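Local coordinates for iron-regulated outer membrane protein (Neisseria meningitidis, PDB 4B7O) that acts as a TonB-dependent iron transporter of the outer membrane and probably carries siderophore-bound iron across that membrane, at residues 613-618 with 668-673; 565-570 with 623-628. All coordinates share one frame; numbering follows the deposited sequence.

Along the chain the four segments come in the order 565-570, 613-618, 623-628 and 668-673. Interaction 2 closes a loop of 52 residues between Gln570 and Lys623. That loop contains strand 578-600 and the 613-618 segment at the end of strand 603-618. Interaction 1 then closes a loop of 49 residues, which contains 623-628 and strand 638-647. The two closures therefore cross, and their centres lie about 11 Å apart. Asp618 joins them directly: Asp618 OD1 is 3.1 Å from Leu625 N, a probable hydrogen bond. Together they tie the ends of barrel strands 551-567 and 603-618 to the two loops that follow strands 603-618 and 652-665.

Interaction 1: 613-618 with 668-673; sequences KPRFYD and ILVAGQ
Phe616 offers both of its backbone polar groups to the loop 668-673. Phe616 N donates to Ile668 O at 2.7 Å. Phe616 O accepts from Val670 N at 2.9 Å. The second bond is the straighter, 165° at the hydrogen against 152°. Ile668 O also receives a CA-H...O contact from Arg615, so two neighbouring residues converge on one carbonyl. Arg615 and Tyr617 make backbone bonds to Lys588 and Tyr586 of strand 578-600. Asp618 OD1 turns to Leu625 N, outside this contact.

In the loop, Leu669 O accepts from Gly672 N at 2.9 Å, closing a type I turn. Ser667 OG bonds to Leu669 N and Gln673 OE1, and Gln673 NE2 to Glu681.

Apolar groups flank the backbone bonds. Ile668 CD1 lies over one face of the Phe616 ring, displaced toward its rim, 3.9 Å from the centroid. Val670 CG2 sits over the centre of the Tyr617 ring, 3.5 Å from the centroid; both are CH-pi contacts. Leu669 CD2 reaches Phe616 CB at 3.6 Å. Tyr617 also stacks with Tyr586.

This is a single beta bridge, Phe616 with Leu669, that joins a turn to the end of a strand in the barrel of a TonB-dependent transporter.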
ATOM      1  N   LYS A 613       2.306   3.501  18.480  1.00 36.00           N
ATOM      2  CA  LYS A 613       3.626   3.698  19.093  1.00 39.53           C
ATOM      3  C   LYS A 613       4.667   2.675  18.620  1.00 40.24           C
ATOM      4  O   LYS A 613       5.096   1.874  19.398  1.00 43.68           O
ATOM      5  CB  LYS A 613       3.485   3.621  20.595  1.00 39.26           C
ATOM      6  CG  LYS A 613       4.565   4.303  21.373  1.00 43.47           C
ATOM      7  CD  LYS A 613       4.622   3.654  22.743  1.00 52.10           C
ATOM      8  CE  LYS A 613       4.866   4.667  23.856  1.00 54.76           C
ATOM      9  NZ  LYS A 613       6.331   4.794  24.028  1.00 56.02           N
ATOM     10  N   PRO A 614       5.068   2.718  17.331  1.00 37.28           N
ATOM     11  CA  PRO A 614       5.937   1.714  16.755  1.00 41.50           C
ATOM     12  C   PRO A 614       7.356   1.904  17.221  1.00 41.81           C
ATOM     13  O   PRO A 614       7.876   2.994  17.146  1.00 40.30           O
ATOM     14  CB  PRO A 614       5.830   1.959  15.270  1.00 39.35           C
ATOM     15  CG  PRO A 614       5.521   3.403  15.166  1.00 44.93           C
ATOM     16  CD  PRO A 614       4.685   3.734  16.356  1.00 36.92           C
ATOM     17  N   ARG A 615       7.924   0.856  17.798  1.00 47.58           N
ATOM     18  CA  ARG A 615       9.213   0.944  18.482  1.00 43.57           C
ATOM     19  C   ARG A 615      10.075  -0.208  18.028  1.00 44.46           C
ATOM     20  O   ARG A 615       9.624  -1.349  18.046  1.00 45.72           O
ATOM     21  CB  ARG A 615       9.014   0.926  19.987  1.00 39.11           C
ATOM     22  CG  ARG A 615       8.632   2.287  20.493  1.00 37.48           C
ATOM     23  CD  ARG A 615       9.428   3.410  19.833  1.00 35.50           C
ATOM     24  NE  ARG A 615       9.059   4.683  20.452  1.00 41.64           N
ATOM     25  CZ  ARG A 615       8.024   5.453  20.078  1.00 38.60           C
ATOM     26  NH1 ARG A 615       7.273   5.107  19.057  1.00 35.04           N
ATOM     27  NH2 ARG A 615       7.741   6.573  20.730  1.00 36.44           N
ATOM     28  N   PHE A 616      11.282   0.100  17.549  1.00 47.90           N
ATOM     29  CA  PHE A 616      12.190  -0.920  16.960  1.00 45.52           C
ATOM     30  C   PHE A 616      13.368  -1.133  17.907  1.00 43.71           C
ATOM     31  O   PHE A 616      14.073  -0.165  18.207  1.00 46.22           O
ATOM     32  CB  PHE A 616      12.673  -0.437  15.596  1.00 38.16           C
ATOM     33  CG  PHE A 616      11.652  -0.576  14.503  1.00 37.34           C
ATOM     34  CD1 PHE A 616      10.428   0.101  14.563  1.00 34.76           C
ATOM     35  CD2 PHE A 616      11.934  -1.352  13.375  1.00 38.42           C
ATOM     36  CE1 PHE A 616       9.480  -0.033  13.560  1.00 35.79           C
ATOM     37  CE2 PHE A 616      10.991  -1.501  12.349  1.00 38.94           C
ATOM     38  CZ  PHE A 616       9.762  -0.837  12.445  1.00 40.26           C
ATOM     39  N   TYR A 617      13.536  -2.359  18.416  1.00 41.95           N
ATOM     40  CA  TYR A 617      14.572  -2.651  19.452  1.00 45.27           C
ATOM     41  C   TYR A 617      15.724  -3.429  18.877  1.00 46.94           C
ATOM     42  O   TYR A 617      15.511  -4.501  18.267  1.00 53.57           O
ATOM     43  CB  TYR A 617      14.012  -3.523  20.569  1.00 43.34           C
ATOM     44  CG  TYR A 617      12.977  -2.860  21.391  1.00 41.21           C
ATOM     45  CD1 TYR A 617      11.652  -2.777  20.932  1.00 43.16           C
ATOM     46  CD2 TYR A 617      13.297  -2.302  22.612  1.00 40.01           C
ATOM     47  CE1 TYR A 617      10.682  -2.154  21.682  1.00 43.45           C
ATOM     48  CE2 TYR A 617      12.327  -1.672  23.384  1.00 41.74           C
ATOM     49  CZ  TYR A 617      11.024  -1.612  22.910  1.00 43.31           C
ATOM     50  OH  TYR A 617      10.032  -1.010  23.612  1.00 46.55           O
ATOM     51  N   ASP A 618      16.932  -2.927  19.107  1.00 51.22           N
ATOM     52  CA  ASP A 618      18.142  -3.448  18.453  1.00 55.15           C
ATOM     53  C   ASP A 618      18.695  -4.547  19.315  1.00 53.81           C
ATOM     54  O   ASP A 618      19.050  -4.302  20.468  1.00 58.62           O
ATOM     55  CB  ASP A 618      19.206  -2.335  18.385  1.00 57.64           C
ATOM     56  CG  ASP A 618      18.958  -1.313  17.263  1.00 59.05           C
ATOM     57  OD1 ASP A 618      19.187  -1.633  16.067  1.00 59.89           O
ATOM     58  OD2 ASP A 618      18.567  -0.173  17.587  1.00 65.77           O
ATOM     59  N   ILE A 668      11.323   5.997  15.484  1.00 40.96           N
ATOM     60  CA  ILE A 668      10.852   4.633  15.688  1.00 42.62           C
ATOM     61  C   ILE A 668      11.914   3.743  16.417  1.00 46.99           C
ATOM     62  O   ILE A 668      11.557   2.715  17.009  1.00 42.72           O
ATOM     63  CB  ILE A 668      10.401   3.984  14.373  1.00 40.73           C
ATOM     64  CG1 ILE A 668      11.567   3.913  13.388  1.00 43.86           C
ATOM     65  CG2 ILE A 668       9.247   4.752  13.768  1.00 38.75           C
ATOM     66  CD1 ILE A 668      11.359   2.914  12.250  1.00 39.25           C
ATOM     67  N   LEU A 669      13.206   4.118  16.353  1.00 44.16           N
ATOM     68  CA  LEU A 669      14.268   3.326  16.975  1.00 44.25           C
ATOM     69  C   LEU A 669      14.392   3.625  18.467  1.00 47.30           C
ATOM     70  O   LEU A 669      14.661   4.751  18.891  1.00 45.45           O
ATOM     71  CB  LEU A 669      15.638   3.511  16.279  1.00 43.83           C
ATOM     72  CG  LEU A 669      15.716   3.098  14.798  1.00 49.27           C
ATOM     73  CD1 LEU A 669      16.995   3.571  14.115  1.00 40.26           C
ATOM     74  CD2 LEU A 669      15.549   1.598  14.670  1.00 45.24           C
ATOM     75  N   VAL A 670      14.230   2.580  19.261  1.00 51.20           N
ATOM     76  CA  VAL A 670      14.358   2.687  20.685  1.00 49.54           C
ATOM     77  C   VAL A 670      15.782   3.151  21.024  1.00 49.81           C
ATOM     78  O   VAL A 670      15.973   3.995  21.915  1.00 43.42           O
ATOM     79  CB  VAL A 670      14.050   1.332  21.333  1.00 48.39           C
ATOM     80  CG1 VAL A 670      14.568   1.278  22.778  1.00 46.80           C
ATOM     81  CG2 VAL A 670      12.560   1.093  21.263  1.00 48.01           C
ATOM     82  N   ALA A 671      16.756   2.581  20.309  1.00 48.23           N
ATOM     83  CA  ALA A 671      18.177   2.969  20.414  1.00 52.57           C
ATOM     84  C   ALA A 671      18.480   4.442  19.949  1.00 55.21           C
ATOM     85  O   ALA A 671      19.524   4.999  20.293  1.00 59.05           O
ATOM     86  CB  ALA A 671      19.049   1.948  19.667  1.00 45.92           C
ATOM     87  N   GLY A 672      17.555   5.066  19.206  1.00 56.96           N
ATOM     88  CA  GLY A 672      17.710   6.454  18.699  1.00 53.88           C
ATOM     89  C   GLY A 672      18.153   6.463  17.234  1.00 50.69           C
ATOM     90  O   GLY A 672      18.761   5.519  16.738  1.00 52.66           O
ATOM     91  N   GLN A 673      17.839   7.513  16.502  1.00 50.02           N
ATOM     92  CA  GLN A 673      18.279   7.553  15.111  1.00 47.85           C
ATOM     93  C   GLN A 673      19.389   8.601  14.895  1.00 45.83           C
ATOM     94  O   GLN A 673      19.443   9.610  15.595  1.00 47.02           O
ATOM     95  CB  GLN A 673      17.085   7.690  14.147  1.00 42.97           C
ATOM     96  CG  GLN A 673      16.770   9.086  13.674  1.00 45.10           C
ATOM     97  CD  GLN A 673      15.391   9.195  13.057  1.00 49.29           C
ATOM     98  OE1 GLN A 673      14.522   8.370  13.320  1.00 59.19           O
ATOM     99  NE2 GLN A 673      15.160  10.251  12.279  1.00 46.16           N
TER

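Interaction 2: 565-570 with 623-628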
ATOM      1  N   ALA A 565      13.168  -9.093  13.558  1.00 42.24           N
ATOM      2  CA  ALA A 565      13.048  -8.053  12.525  1.00 42.37           C
ATOM      3  C   ALA A 565      14.329  -7.979  11.721  1.00 43.31           C
ATOM      4  O   ALA A 565      15.422  -8.128  12.282  1.00 46.78           O
ATOM      5  CB  ALA A 565      12.788  -6.716  13.183  1.00 31.38           C
ATOM      6  N   LEU A 566      14.209  -7.716  10.425  1.00 43.93           N
ATOM      7  CA  LEU A 566      15.396  -7.474   9.581  1.00 44.41           C
ATOM      8  C   LEU A 566      15.424  -6.073   9.034  1.00 49.23           C
ATOM      9  O   LEU A 566      14.412  -5.528   8.551  1.00 46.31           O
ATOM     10  CB  LEU A 566      15.493  -8.444   8.415  1.00 44.12           C
ATOM     11  CG  LEU A 566      15.212  -9.918   8.659  1.00 46.80           C
ATOM     12  CD1 LEU A 566      13.781 -10.180   8.309  1.00 42.68           C
ATOM     13  CD2 LEU A 566      16.064 -10.737   7.734  1.00 47.34           C
ATOM     14  N   ALA A 567      16.599  -5.482   9.071  1.00 49.56           N
ATOM     15  CA  ALA A 567      16.724  -4.197   8.448  1.00 54.61           C
ATOM     16  C   ALA A 567      17.982  -4.132   7.542  1.00 54.85           C
ATOM     17  O   ALA A 567      17.924  -4.497   6.380  1.00 51.28           O
ATOM     18  CB  ALA A 567      16.726  -3.123   9.515  1.00 53.25           C
ATOM     19  N   ASN A 568      19.093  -3.651   8.081  1.00 51.14           N
ATOM     20  CA  ASN A 568      20.364  -3.618   7.369  1.00 55.92           C
ATOM     21  C   ASN A 568      21.079  -4.991   7.464  1.00 59.31           C
ATOM     22  O   ASN A 568      20.763  -5.839   8.341  1.00 56.66           O
ATOM     23  CB  ASN A 568      21.276  -2.511   7.955  1.00 55.45           C
ATOM     24  CG  ASN A 568      20.718  -1.112   7.755  1.00 53.47           C
ATOM     25  OD1 ASN A 568      20.156  -0.806   6.718  1.00 58.11           O
ATOM     26  ND2 ASN A 568      20.884  -0.256   8.746  1.00 57.09           N
ATOM     27  N   PRO A 569      22.033  -5.224   6.543  1.00 58.92           N
ATOM     28  CA  PRO A 569      22.892  -6.428   6.569  1.00 53.45           C
ATOM     29  C   PRO A 569      24.146  -6.210   7.464  1.00 52.70           C
ATOM     30  O   PRO A 569      24.609  -5.056   7.570  1.00 53.84           O
ATOM     31  CB  PRO A 569      23.259  -6.632   5.077  1.00 54.76           C
ATOM     32  CG  PRO A 569      22.590  -5.501   4.296  1.00 59.73           C
ATOM     33  CD  PRO A 569      22.211  -4.435   5.299  1.00 55.22           C
ATOM     34  N   GLN A 570      24.652  -7.268   8.126  1.00 50.25           N
ATOM     35  CA  GLN A 570      25.943  -7.211   8.894  1.00 53.18           C
ATOM     36  C   GLN A 570      27.130  -7.535   7.972  1.00 55.99           C
ATOM     37  O   GLN A 570      26.942  -8.145   6.879  1.00 52.43           O
ATOM     38  CB  GLN A 570      25.931  -8.239  10.023  1.00 46.62           C
ATOM     39  CG  GLN A 570      25.507  -9.634   9.552  1.00 51.05           C
ATOM     40  CD  GLN A 570      25.531 -10.701  10.655  1.00 56.04           C
ATOM     41  OE1 GLN A 570      25.239 -10.421  11.824  1.00 61.27           O
ATOM     42  NE2 GLN A 570      25.853 -11.931  10.280  1.00 54.15           N
ATOM     43  N   LYS A 623      24.294  -1.901  15.640  1.00 61.62           N
ATOM     44  CA  LYS A 623      22.820  -1.871  15.606  1.00 54.54           C
ATOM     45  C   LYS A 623      22.252  -1.722  14.210  1.00 54.16           C
ATOM     46  O   LYS A 623      22.297  -0.629  13.633  1.00 52.18           O
ATOM     47  CB  LYS A 623      22.338  -0.699  16.452  1.00 58.71           C
ATOM     48  CG  LYS A 623      22.774  -0.777  17.904  1.00 58.60           C
ATOM     49  CD  LYS A 623      22.519   0.547  18.581  1.00 60.87           C
ATOM     50  CE  LYS A 623      23.811   1.321  18.762  1.00 63.10           C
ATOM     51  NZ  LYS A 623      23.512   2.744  19.077  1.00 65.88           N
ATOM     52  N   LEU A 624      21.723  -2.817  13.663  1.00 50.27           N
ATOM     53  CA  LEU A 624      21.384  -2.840  12.259  1.00 44.63           C
ATOM     54  C   LEU A 624      19.964  -2.457  11.960  1.00 51.96           C
ATOM     55  O   LEU A 624      19.569  -2.601  10.790  1.00 53.36           O
ATOM     56  CB  LEU A 624      21.635  -4.199  11.646  1.00 47.54           C
ATOM     57  CG  LEU A 624      23.056  -4.724  11.814  1.00 51.15           C
ATOM     58  CD1 LEU A 624      23.032  -6.251  11.770  1.00 46.07           C
ATOM     59  CD2 LEU A 624      24.039  -4.089  10.822  1.00 45.53           C
ATOM     60  N   LEU A 625      19.190  -2.006  12.972  1.00 48.11           N
ATOM     61  CA  LEU A 625      17.801  -1.571  12.720  1.00 47.89           C
ATOM     62  C   LEU A 625      17.733  -0.155  12.127  1.00 44.50           C
ATOM     63  O   LEU A 625      18.486   0.723  12.530  1.00 49.97           O
ATOM     64  CB  LEU A 625      16.894  -1.710  13.971  1.00 41.59           C
ATOM     65  CG  LEU A 625      16.415  -3.135  14.258  1.00 41.20           C
ATOM     66  CD1 LEU A 625      15.234  -3.191  15.200  1.00 41.03           C
ATOM     67  CD2 LEU A 625      16.048  -3.891  13.014  1.00 43.02           C
ATOM     68  N   SER A 626      16.770   0.085  11.247  1.00 45.33           N
ATOM     69  CA  SER A 626      16.701   1.345  10.466  1.00 46.03           C
ATOM     70  C   SER A 626      15.520   2.289  10.752  1.00 42.87           C
ATOM     71  O   SER A 626      14.387   1.829  10.902  1.00 46.06           O
ATOM     72  CB  SER A 626      16.660   0.991   8.978  1.00 40.83           C
ATOM     73  OG  SER A 626      16.686   2.175   8.186  1.00 43.05           O
ATOM     74  N   ALA A 627      15.781   3.594  10.711  1.00 42.98           N
ATOM     75  CA  ALA A 627      14.739   4.628  10.849  1.00 44.52           C
ATOM     76  C   ALA A 627      14.084   5.033   9.534  1.00 45.72           C
ATOM     77  O   ALA A 627      13.339   6.012   9.470  1.00 47.02           O
ATOM     78  CB  ALA A 627      15.309   5.859  11.504  1.00 40.99           C
ATOM     79  N   ASN A 628      14.380   4.301   8.482  1.00 41.72           N
ATOM     80  CA  ASN A 628      13.849   4.618   7.171  1.00 46.89           C
ATOM     81  C   ASN A 628      12.306   4.514   7.202  1.00 46.37           C
ATOM     82  O   ASN A 628      11.770   3.543   7.775  1.00 47.33           O
ATOM     83  CB  ASN A 628      14.438   3.649   6.123  1.00 42.86           C
ATOM     84  CG  ASN A 628      15.862   3.995   5.728  1.00 48.24           C
ATOM     85  OD1 ASN A 628      16.512   4.917   6.267  1.00 51.57           O
ATOM     86  ND2 ASN A 628      16.358   3.258   4.779  1.00 46.76           N
TER
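The first torsion of Leu624 (chi1 -56°) sets CG opposite the carbonyl carbon, and from there its two methyls reach the chain just past the corner, at Pro569 and Gln570. Leu624 CD2 comes to Pro569 O at 3.4 Å. Leu624 CD1 lies 3.9 Å from Gln570 CB. Leu625 has the same kind of first torsion (chi1 -78°). Its CB leads away from 565-570, but Leu625 CD2 swings back to Ala567 CB at 3.6 Å and Ala565 CB at 4.3 Å.

One hydrogen bond joins the backbones. Asn568 N donates to Leu624 O at 2.9 Å, with 163° at the hydrogen and the donor nearly in line with the C=O bond. The amide of Asn568 does not add a second bond: ND2 is near the same oxygen, but the angle is poor. Ala567 CB also faces this carbonyl, at 3.2 Å from Leu624 O. The methyl thus sits among Leu624 O, Leu625 CD2 and the start of Ser626. Ala567 CB is 4.1 Å from Ser626 CB.

Beyond the contact, Ser626 OG accepts from Asn628 N, which makes an ST turn. Both ends of the Gln570 amide are held from outside: OE1 by His620 and NE2 by Glu580.

The chain turns a corner at Asn568, between the end of strand 551-567 and the short strand 569-570. Strand 578-600 runs alongside: Ala565 and Gln570 make backbone bonds to it, and Leu624 touches its Val582. Leu625 also packs on Phe616 of strand 603-618 and on Leu669. The loop 623-628 therefore lies across the ends of adjacent barrel strands.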